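Local coordinates for MutT/NUDIX family protein (PDB 3ID9) that probably hydrolyses nucleoside diphosphate-linked substrates, as members of the MutT/NUDIX hydrolase family do, at residues Ile29-Asp33 with Glu34-Leu38. Numbering follows the deposited sequence.
Sequences ILIED and EKVLL
The peptide carbonyl of K35 is a flat group met in two ways by the facing strand: the N-H of E32 reaches its oxygen in the carbonyl plane (N to O 3.0 Å), and I31 brings its CA to 3.1 Å from the same oxygen in a CA-H...O contact. This is a beta hairpin of the Nudix fold with a two-residue loop, in which a type I' turn from E32 to K35 joins strands 23-32 and 35-40, with D33 and E34 both in left-handed backbone conformation. Such a hairpin illustrates how a tight turn sets the register of its two strands, so that cross-strand partners share a face. The return bond from K35 N to E32 O spans 3.0 Å, but the donor stands above the carbonyl plane, 58° out of it. Farther from the turn, L37 N bonds to L30 O; between the same two residues, where a second direct bond would lie, one water accepts from L30 N and donates to L37 O, bridging the strands.

On one face I31 and V36, a non-hydrogen-bonded pair, lie slantwise to each other, and I145 of helix 139-147 packs on both. The other face pairs L30 with L37, whose CB atoms are 4.1 Å apart, and L75 touches both leucines. On this face too, E32 sends its carboxylate to a salt bridge with R104. The first torsion of K35 (chi1 -61°) puts CG beside its own backbone N, on the side of the turn; the chain beyond stays extended, while CG itself lies 3.4 Å from D33 O.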
ATOM      1  N   ILE B  29      -7.544  11.438   1.883  1.00 28.02           N
ATOM      2  CA  ILE B  29      -6.984  12.589   2.554  1.00 28.15           C
ATOM      3  C   ILE B  29      -6.679  13.630   1.484  1.00 29.85           C
ATOM      4  O   ILE B  29      -5.657  13.564   0.789  1.00 28.21           O
ATOM      5  CB  ILE B  29      -5.724  12.211   3.354  1.00 26.94           C
ATOM      6  CG1 ILE B  29      -6.154  11.373   4.564  1.00 29.08           C
ATOM      7  CG2 ILE B  29      -4.982  13.457   3.796  1.00 24.59           C
ATOM      8  CD1 ILE B  29      -5.073  11.091   5.561  1.00 31.27           C
ATOM      9  N   LEU B  30      -7.610  14.573   1.348  1.00 29.91           N
ATOM     10  CA  LEU B  30      -7.513  15.645   0.372  1.00 29.92           C
ATOM     11  C   LEU B  30      -7.138  16.913   1.119  1.00 29.64           C
ATOM     12  O   LEU B  30      -7.952  17.488   1.848  1.00 31.72           O
ATOM     13  CB  LEU B  30      -8.857  15.808  -0.350  1.00 31.86           C
ATOM     14  CG  LEU B  30      -8.902  16.595  -1.667  1.00 34.62           C
ATOM     15  CD1 LEU B  30     -10.330  16.584  -2.200  1.00 31.82           C
ATOM     16  CD2 LEU B  30      -8.427  18.030  -1.456  1.00 35.07           C
ATOM     17  N   ILE B  31      -5.894  17.334   0.930  1.00 29.49           N
ATOM     18  CA  ILE B  31      -5.358  18.514   1.585  1.00 29.92           C
ATOM     19  C   ILE B  31      -5.216  19.679   0.617  1.00 32.32           C
ATOM     20  O   ILE B  31      -4.722  19.522  -0.500  1.00 31.87           O
ATOM     21  CB  ILE B  31      -3.969  18.221   2.180  1.00 29.24           C
ATOM     22  CG1 ILE B  31      -4.074  17.082   3.192  1.00 30.36           C
ATOM     23  CG2 ILE B  31      -3.397  19.470   2.821  1.00 28.03           C
ATOM     24  CD1 ILE B  31      -2.725  16.490   3.578  1.00 28.77           C
ATOM     25  N   GLU B  32      -5.666  20.847   1.060  1.00 32.70           N
ATOM     26  CA  GLU B  32      -5.579  22.076   0.284  1.00 34.03           C
ATOM     27  C   GLU B  32      -5.406  23.205   1.292  1.00 35.72           C
ATOM     28  O   GLU B  32      -6.152  23.299   2.270  1.00 33.47           O
ATOM     29  CB  GLU B  32      -6.842  22.289  -0.562  1.00 34.02           C
ATOM     30  CG  GLU B  32      -6.890  21.440  -1.831  1.00 34.02           C
ATOM     31  CD  GLU B  32      -8.071  21.773  -2.732  1.00 35.83           C
ATOM     32  OE1 GLU B  32      -8.633  22.875  -2.591  1.00 37.88           O
ATOM     33  OE2 GLU B  32      -8.430  20.941  -3.597  1.00 35.90           O
ATOM     34  N   ASP B  33      -4.395  24.037   1.065  1.00 37.66           N
ATOM     35  CA  ASP B  33      -4.091  25.152   1.952  1.00 40.20           C
ATOM     36  C   ASP B  33      -3.942  24.684   3.390  1.00 39.54           C
ATOM     37  O   ASP B  33      -4.497  25.286   4.308  1.00 38.43           O
ATOM     38  CB  ASP B  33      -5.182  26.223   1.886  1.00 44.73           C
ATOM     39  CG  ASP B  33      -5.544  26.599   0.465  1.00 49.96           C
ATOM     40  OD1 ASP B  33      -4.619  26.852  -0.342  1.00 53.01           O
ATOM     41  OD2 ASP B  33      -6.761  26.647   0.160  1.00 53.47           O
ATOM     42  N   GLU B  34      -3.192  23.603   3.574  1.00 39.60           N
ATOM     43  CA  GLU B  34      -2.943  23.044   4.898  1.00 39.20           C
ATOM     44  C   GLU B  34      -4.202  22.632   5.655  1.00 36.12           C
ATOM     45  O   GLU B  34      -4.202  22.575   6.885  1.00 35.55           O
ATOM     46  CB  GLU B  34      -2.148  24.042   5.741  1.00 43.27           C
ATOM     47  CG  GLU B  34      -0.785  24.398   5.170  1.00 50.38           C
ATOM     48  CD  GLU B  34      -0.128  25.550   5.924  1.00 56.85           C
ATOM     49  OE1 GLU B  34      -0.687  26.676   5.915  1.00 59.11           O
ATOM     50  OE2 GLU B  34       0.945  25.331   6.528  1.00 59.22           O
ATOM     51  N   LYS B  35      -5.275  22.347   4.926  1.00 34.07           N
ATOM     52  CA  LYS B  35      -6.523  21.918   5.553  1.00 31.89           C
ATOM     53  C   LYS B  35      -6.916  20.569   4.994  1.00 29.05           C
ATOM     54  O   LYS B  35      -6.644  20.270   3.832  1.00 29.99           O
ATOM     55  CB  LYS B  35      -7.650  22.904   5.266  1.00 33.88           C
ATOM     56  CG  LYS B  35      -7.413  24.311   5.773  1.00 36.88           C
ATOM     57  CD  LYS B  35      -8.537  25.209   5.300  1.00 39.82           C
ATOM     58  CE  LYS B  35      -8.299  26.655   5.666  1.00 42.54           C
ATOM     59  NZ  LYS B  35      -9.404  27.512   5.158  1.00 45.77           N
ATOM     60  N   VAL B  36      -7.565  19.761   5.820  1.00 26.21           N
ATOM     61  CA  VAL B  36      -8.004  18.443   5.398  1.00 26.05           C
ATOM     62  C   VAL B  36      -9.514  18.396   5.232  1.00 24.67           C
ATOM     63  O   VAL B  36     -10.252  18.964   6.022  1.00 24.45           O
ATOM     64  CB  VAL B  36      -7.592  17.358   6.423  1.00 26.54           C
ATOM     65  CG1 VAL B  36      -7.927  15.979   5.886  1.00 27.94           C
ATOM     66  CG2 VAL B  36      -6.111  17.443   6.691  1.00 30.75           C
ATOM     67  N   LEU B  37      -9.969  17.692   4.206  1.00 23.73           N
ATOM     68  CA  LEU B  37     -11.393  17.553   3.944  1.00 23.82           C
ATOM     69  C   LEU B  37     -12.045  16.563   4.909  1.00 24.54           C
ATOM     70  O   LEU B  37     -11.696  15.389   4.918  1.00 26.03           O
ATOM     71  CB  LEU B  37     -11.590  17.067   2.505  1.00 23.70           C
ATOM     72  CG  LEU B  37     -12.930  16.745   1.817  1.00 27.52           C
ATOM     73  CD1 LEU B  37     -14.035  16.464   2.812  1.00 25.16           C
ATOM     74  CD2 LEU B  37     -13.300  17.899   0.916  1.00 26.22           C
ATOM     75  N   LEU B  38     -12.982  17.035   5.730  1.00 23.71           N
ATOM     76  CA  LEU B  38     -13.704  16.139   6.617  1.00 23.33           C
ATOM     77  C   LEU B  38     -15.141  16.088   6.143  1.00 24.62           C
ATOM     78  O   LEU B  38     -15.660  17.038   5.576  1.00 24.56           O
ATOM     79  CB  LEU B  38     -13.660  16.582   8.078  1.00 23.61           C
ATOM     80  CG  LEU B  38     -12.278  16.602   8.738  1.00 26.05           C
ATOM     81  CD1 LEU B  38     -12.451  16.817  10.249  1.00 21.37           C
ATOM     82  CD2 LEU B  38     -11.531  15.288   8.440  1.00 21.18           C
TER
HETATM   83  O   HOH W   1      -9.956  14.212   3.072  1.00 22.74           O